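Side-chain contacts in protein Niban 2 (Homo sapiens, PDB 7CTP), which may suppress apoptosis and promote melanoma cell invasion, and combines a PH domain with a long helical framework in the part studied here: residues A[18-23]-A[279-284]; A[366-371]-A[445-450]. One frame throughout, in Å; residues are numbered along the deposited sequence.

Interaction 1: residues A[18-23]-A[279-284]; sequences EKTGKI and YEQAKA
Thr20 turns its side chain toward helix 260-337, where it meets the amide of Gln281. Its chi1 of -60° sets OG1 beside the backbone N and leaves the methyl CG2 anti to it, facing the amide, with Thr20 CG2 3.7 Å from Gln281 CD; Thr20 CB stands 3.8 Å from both OE1 and NE2 of Gln281. The hydroxyl has two partners: OG1 bonds to Ile16 O one turn back, and a water donates a hydrogen bond to Thr20 OG1 at 3.1 Å. The same water donates to Gln281 OE1 at 2.9 Å, bridging the two helices. At Gly21 the contact passes to the backbone. Gly21 N and Gln281 NE2 are 3.3 Å apart, two donors with no bond between them; NE2 instead bonds to Ala17 O. Gln281 spans the gap with CG anti to its backbone N (chi1 -165°) and an extended chain beyond. A leucine here would probably leave the bridging water without its second acceptor and Ala17 O without the amide donor. Leu244 of helix 232-252 touches Thr20, and Leu24 touches Gln281, as apolar neighbours. The arrangement is a water-bridged helix-helix contact in which a glutamine amide bonds to the main chain of the facing helix.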
loop_
_atom_site.group_PDB
_atom_site.type_symbol
_atom_site.label_atom_id
_atom_site.label_comp_id
_atom_site.label_asym_id
_atom_site.label_seq_id
_atom_site.Cartn_x
_atom_site.Cartn_y
_atom_site.Cartn_z
ATOM N N GLU A 18 28.486 3.939 -0.593
ATOM C CA GLU A 18 29.028 2.842 -1.387
ATOM C C GLU A 18 28.173 1.590 -1.241
ATOM O O GLU A 18 27.830 0.937 -2.235
ATOM C CB GLU A 18 30.479 2.568 -0.978
ATOM C CG GLU A 18 31.453 3.622 -1.511
ATOM C CD GLU A 18 32.843 3.532 -0.892
ATOM O OE1 GLU A 18 33.659 4.449 -1.138
ATOM O OE2 GLU A 18 33.112 2.553 -0.164
ATOM N N LYS A 19 27.823 1.241 -0.002
ATOM C CA LYS A 19 26.976 0.073 0.233
ATOM C C LYS A 19 25.596 0.266 -0.383
ATOM O O LYS A 19 25.029 -0.672 -0.955
ATOM C CB LYS A 19 26.855 -0.203 1.731
ATOM C CG LYS A 19 28.185 -0.559 2.402
ATOM C CD LYS A 19 28.024 -0.670 3.918
ATOM C CE LYS A 19 29.353 -0.960 4.606
ATOM N NZ LYS A 19 29.478 -2.395 4.991
ATOM N N THR A 20 25.036 1.475 -0.257
ATOM C CA THR A 20 23.748 1.784 -0.882
ATOM C C THR A 20 23.819 1.619 -2.391
ATOM O O THR A 20 22.905 1.058 -3.016
ATOM C CB THR A 20 23.327 3.209 -0.509
ATOM O OG1 THR A 20 23.206 3.295 0.924
ATOM C CG2 THR A 20 22.002 3.600 -1.178
ATOM N N GLY A 21 24.906 2.099 -2.998
ATOM C CA GLY A 21 25.035 2.011 -4.443
ATOM C C GLY A 21 25.089 0.578 -4.933
ATOM O O GLY A 21 24.536 0.250 -5.987
ATOM N N LYS A 22 25.743 -0.295 -4.171
ATOM C CA LYS A 22 25.807 -1.703 -4.550
ATOM C C LYS A 22 24.435 -2.359 -4.467
ATOM O O LYS A 22 24.072 -3.159 -5.338
ATOM C CB LYS A 22 26.828 -2.423 -3.673
ATOM C CG LYS A 22 28.233 -1.883 -3.912
ATOM C CD LYS A 22 29.294 -2.578 -3.079
ATOM C CE LYS A 22 30.646 -1.903 -3.302
ATOM N NZ LYS A 22 31.698 -2.455 -2.396
ATOM N N ILE A 23 23.652 -2.022 -3.434
ATOM C CA ILE A 23 22.282 -2.530 -3.335
ATOM C C ILE A 23 21.438 -2.027 -4.496
ATOM O O ILE A 23 20.674 -2.784 -5.104
ATOM C CB ILE A 23 21.653 -2.137 -1.990
ATOM C CG1 ILE A 23 22.308 -2.906 -0.852
ATOM C CG2 ILE A 23 20.139 -2.402 -2.005
ATOM C CD1 ILE A 23 22.073 -2.254 0.505
ATOM N N TYR A 279 17.478 7.942 0.562
ATOM C CA TYR A 279 16.356 8.359 -0.279
ATOM C C TYR A 279 16.840 9.157 -1.483
ATOM O O TYR A 279 16.417 8.909 -2.622
ATOM C CB TYR A 279 15.357 9.178 0.551
ATOM C CG TYR A 279 14.150 9.684 -0.232
ATOM C CD1 TYR A 279 14.236 10.828 -1.036
ATOM C CD2 TYR A 279 12.928 9.024 -0.168
ATOM C CE1 TYR A 279 13.137 11.291 -1.756
ATOM C CE2 TYR A 279 11.825 9.485 -0.880
ATOM C CZ TYR A 279 11.947 10.615 -1.676
ATOM O OH TYR A 279 10.857 11.076 -2.384
ATOM N N GLU A 280 17.725 10.130 -1.253
ATOM C CA GLU A 280 18.181 10.948 -2.375
ATOM C C GLU A 280 18.998 10.125 -3.359
ATOM O O GLU A 280 18.874 10.304 -4.577
ATOM C CB GLU A 280 18.987 12.148 -1.875
ATOM C CG GLU A 280 18.133 13.206 -1.160
ATOM C CD GLU A 280 16.978 13.726 -2.011
ATOM O OE1 GLU A 280 17.163 13.911 -3.235
ATOM O OE2 GLU A 280 15.877 13.956 -1.456
ATOM N N GLN A 281 19.826 9.208 -2.855
ATOM C CA GLN A 281 20.619 8.359 -3.744
ATOM C C GLN A 281 19.726 7.424 -4.557
ATOM O O GLN A 281 19.914 7.256 -5.777
ATOM C CB GLN A 281 21.642 7.582 -2.911
ATOM C CG GLN A 281 22.751 6.942 -3.723
ATOM C CD GLN A 281 23.814 6.329 -2.841
ATOM O OE1 GLN A 281 23.973 6.713 -1.679
ATOM N NE2 GLN A 281 24.560 5.384 -3.393
ATOM N N ALA A 282 18.743 6.810 -3.899
ATOM C CA ALA A 282 17.827 5.903 -4.588
ATOM C C ALA A 282 17.001 6.648 -5.629
ATOM O O ALA A 282 16.745 6.125 -6.723
ATOM C CB ALA A 282 16.920 5.208 -3.568
ATOM N N LYS A 283 16.586 7.878 -5.309
ATOM C CA LYS A 283 15.795 8.666 -6.247
ATOM C C LYS A 283 16.579 8.901 -7.527
ATOM O O LYS A 283 16.074 8.672 -8.635
ATOM C CB LYS A 283 15.385 9.995 -5.608
ATOM C CG LYS A 283 14.510 10.894 -6.518
ATOM C CD LYS A 283 14.006 12.112 -5.769
ATOM C CE LYS A 283 13.220 13.045 -6.693
ATOM N NZ LYS A 283 12.647 14.202 -5.942
ATOM N N ALA A 284 17.838 9.322 -7.389
ATOM C CA ALA A 284 18.666 9.586 -8.563
ATOM C C ALA A 284 18.878 8.317 -9.386
ATOM O O ALA A 284 18.710 8.323 -10.613
ATOM C CB ALA A 284 20.011 10.184 -8.132
HETATM O O HOH W 1 23.111 6.373 1.037
#

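Interaction 2: residues A[366-371]-A[445-450]; sequences KEVTDM and YTFETL
Val368 faces the ring of Phe447 squarely. Its CG2 methyl stands 4.1 Å from the centroid of the Phe447 ring and only 3° off the normal, a CH-pi contact over the centre of one face. The other methyl leans to the far end of the ring, with Val368 CG1 3.7 Å from Phe447 CZ. Phe447 presents this end because CG is anti to its backbone N (chi1 -176°), which carries the ring toward helix 342-378. Met371, one helical turn beyond Val368, comes in at the rim: its SD is 4.1 Å from Phe447 CE2 and 79° off the ring normal, near the ring plane. Face and edge of one aromatic are thus taken up by two residues spaced i, i+3. The sulfur position makes this a Met-aromatic contact, set in an all-helical part of the fold where helices 342-378 and 422-455 meet. Helix 464-511 lies against both partners, with Leu472 on Val368 and Val471 on Phe447, and Leu391 of helix 384-391 reaches both Met371 and Phe447. Val368, Met371 and Phe447 are all buried, and no hydrogen bond joins the two segments. Away from this apolar patch, some polar groups bond along their own helix, while Glu367 and Thr446 also reach Lys400 and Leu58. The exposed Lys366 bonds to the partly exposed Asp370, NZ meeting OD2 at 3.0 Å in a salt bridge on the syn side, somewhat out of the carboxylate plane. Tyr445 and Thr449 are also partly exposed; Thr449 OG1 bonds to Tyr445 O at 2.8 Å from above the carbonyl plane. Thr449 N reaches that oxygen from the other face, so two donors grip the carbonyl. Thr449 OG1 also sits 3.6 Å above the Tyr445 ring plane, over its centre.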
loop_
_atom_site.group_PDB
_atom_site.type_symbol
_atom_site.label_atom_id
_atom_site.label_comp_id
_atom_site.label_asym_id
_atom_site.label_seq_id
_atom_site.Cartn_x
_atom_site.Cartn_y
_atom_site.Cartn_z
ATOM N N LYS A 366 -27.354 5.702 3.703
ATOM C CA LYS A 366 -27.776 6.709 4.674
ATOM C C LYS A 366 -27.541 8.121 4.154
ATOM O O LYS A 366 -28.401 8.997 4.309
ATOM C CB LYS A 366 -27.040 6.498 5.996
ATOM C CG LYS A 366 -27.178 7.657 6.970
ATOM C CD LYS A 366 -26.389 7.398 8.241
ATOM C CE LYS A 366 -26.154 8.689 8.994
ATOM N NZ LYS A 366 -27.435 9.429 9.159
ATOM N N GLU A 367 -26.388 8.359 3.521
ATOM C CA GLU A 367 -26.070 9.708 3.068
ATOM C C GLU A 367 -26.986 10.131 1.927
ATOM O O GLU A 367 -27.424 11.288 1.869
ATOM C CB GLU A 367 -24.600 9.783 2.656
ATOM C CG GLU A 367 -23.653 9.685 3.840
ATOM C CD GLU A 367 -23.867 10.801 4.843
ATOM O OE1 GLU A 367 -23.930 11.979 4.430
ATOM O OE2 GLU A 367 -23.974 10.494 6.047
ATOM N N VAL A 368 -27.309 9.203 1.026
ATOM C CA VAL A 368 -28.237 9.521 -0.056
ATOM C C VAL A 368 -29.627 9.795 0.507
ATOM O O VAL A 368 -30.317 10.733 0.080
ATOM C CB VAL A 368 -28.253 8.386 -1.095
ATOM C CG1 VAL A 368 -29.438 8.545 -2.036
ATOM C CG2 VAL A 368 -26.940 8.371 -1.881
ATOM N N THR A 369 -30.047 9.000 1.493
ATOM C CA THR A 369 -31.353 9.216 2.111
ATOM C C THR A 369 -31.394 10.542 2.853
ATOM O O THR A 369 -32.393 11.270 2.791
ATOM C CB THR A 369 -31.691 8.059 3.047
ATOM O OG1 THR A 369 -31.550 6.820 2.340
ATOM C CG2 THR A 369 -33.131 8.184 3.538
ATOM N N ASP A 370 -30.312 10.878 3.559
ATOM C CA ASP A 370 -30.250 12.173 4.223
ATOM C C ASP A 370 -30.375 13.311 3.216
ATOM O O ASP A 370 -31.049 14.311 3.486
ATOM C CB ASP A 370 -28.961 12.296 5.034
ATOM C CG ASP A 370 -29.052 11.602 6.381
ATOM O OD1 ASP A 370 -30.141 11.086 6.708
ATOM O OD2 ASP A 370 -28.037 11.562 7.108
ATOM N N MET A 371 -29.756 13.169 2.037
ATOM C CA MET A 371 -29.967 14.149 0.971
ATOM C C MET A 371 -31.422 14.170 0.520
ATOM O O MET A 371 -32.002 15.242 0.309
ATOM C CB MET A 371 -29.059 13.852 -0.219
ATOM C CG MET A 371 -29.483 14.609 -1.480
ATOM S SD MET A 371 -28.668 13.997 -2.951
ATOM C CE MET A 371 -26.974 14.077 -2.396
ATOM N N TYR A 445 -19.776 8.880 -7.239
ATOM C CA TYR A 445 -19.591 9.421 -8.587
ATOM C C TYR A 445 -20.682 8.918 -9.523
ATOM O O TYR A 445 -21.270 9.690 -10.293
ATOM C CB TYR A 445 -18.214 9.046 -9.137
ATOM C CG TYR A 445 -18.007 9.515 -10.567
ATOM C CD1 TYR A 445 -17.835 10.865 -10.856
ATOM C CD2 TYR A 445 -18.003 8.613 -11.622
ATOM C CE1 TYR A 445 -17.656 11.302 -12.153
ATOM C CE2 TYR A 445 -17.824 9.043 -12.928
ATOM C CZ TYR A 445 -17.650 10.388 -13.184
ATOM O OH TYR A 445 -17.468 10.830 -14.482
ATOM N N THR A 446 -20.952 7.611 -9.476
ATOM C CA THR A 446 -22.017 7.037 -10.291
ATOM C C THR A 446 -23.364 7.661 -9.948
ATOM O O THR A 446 -24.140 8.024 -10.843
ATOM C CB THR A 446 -22.067 5.524 -10.095
ATOM O OG1 THR A 446 -20.804 4.950 -10.460
ATOM C CG2 THR A 446 -23.163 4.918 -10.959
ATOM N N PHE A 447 -23.657 7.796 -8.650
ATOM C CA PHE A 447 -24.924 8.394 -8.236
ATOM C C PHE A 447 -25.075 9.801 -8.794
ATOM O O PHE A 447 -26.134 10.158 -9.323
ATOM C CB PHE A 447 -25.048 8.426 -6.710
ATOM C CG PHE A 447 -26.379 8.953 -6.233
ATOM C CD1 PHE A 447 -27.509 8.146 -6.272
ATOM C CD2 PHE A 447 -26.507 10.262 -5.781
ATOM C CE1 PHE A 447 -28.742 8.631 -5.854
ATOM C CE2 PHE A 447 -27.733 10.751 -5.360
ATOM C CZ PHE A 447 -28.849 9.936 -5.393
ATOM N N GLU A 448 -24.022 10.614 -8.683
ATOM C CA GLU A 448 -24.082 11.983 -9.186
ATOM C C GLU A 448 -24.316 11.996 -10.691
ATOM O O GLU A 448 -25.197 12.708 -11.193
ATOM C CB GLU A 448 -22.797 12.740 -8.848
ATOM C CG GLU A 448 -22.781 14.156 -9.424
ATOM C CD GLU A 448 -21.598 14.984 -8.966
ATOM O OE1 GLU A 448 -20.611 14.404 -8.465
ATOM O OE2 GLU A 448 -21.658 16.223 -9.121
ATOM N N THR A 449 -23.539 11.198 -11.425
ATOM C CA THR A 449 -23.644 11.183 -12.880
ATOM C C THR A 449 -25.022 10.717 -13.332
ATOM O O THR A 449 -25.637 11.325 -14.217
ATOM C CB THR A 449 -22.551 10.299 -13.472
ATOM O OG1 THR A 449 -21.285 10.695 -12.932
ATOM C CG2 THR A 449 -22.509 10.449 -14.986
ATOM N N LEU A 450 -25.528 9.642 -12.725
ATOM C CA LEU A 450 -26.817 9.101 -13.144
ATOM C C LEU A 450 -27.968 10.005 -12.714
ATOM O O LEU A 450 -28.967 10.123 -13.431
ATOM C CB LEU A 450 -26.997 7.688 -12.588
ATOM C CG LEU A 450 -26.058 6.625 -13.145
ATOM C CD1 LEU A 450 -26.602 5.237 -12.867
ATOM C CD2 LEU A 450 -25.823 6.835 -14.638
#

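The two contacts share no helix: interaction 1 joins helices 10-48 and 260-337, interaction 2 joins helices 342-378 and 422-455, although 260-337 and 342-378 follow each other in the chain. They lie on opposite sides of the chain's centre, their own centres about 48 Å apart and their nearest atoms about 30 Å apart. The areas buried are nearly equal, but the chemistry differs with the setting. Interaction 1 is partly buried and relies on an amide, a hydroxyl and a bridging water. Interaction 2 is buried among helices although it lies farther from the chain's centre; it is apolar between its segments, its polar groups bonding along their own helices or to residues outside them.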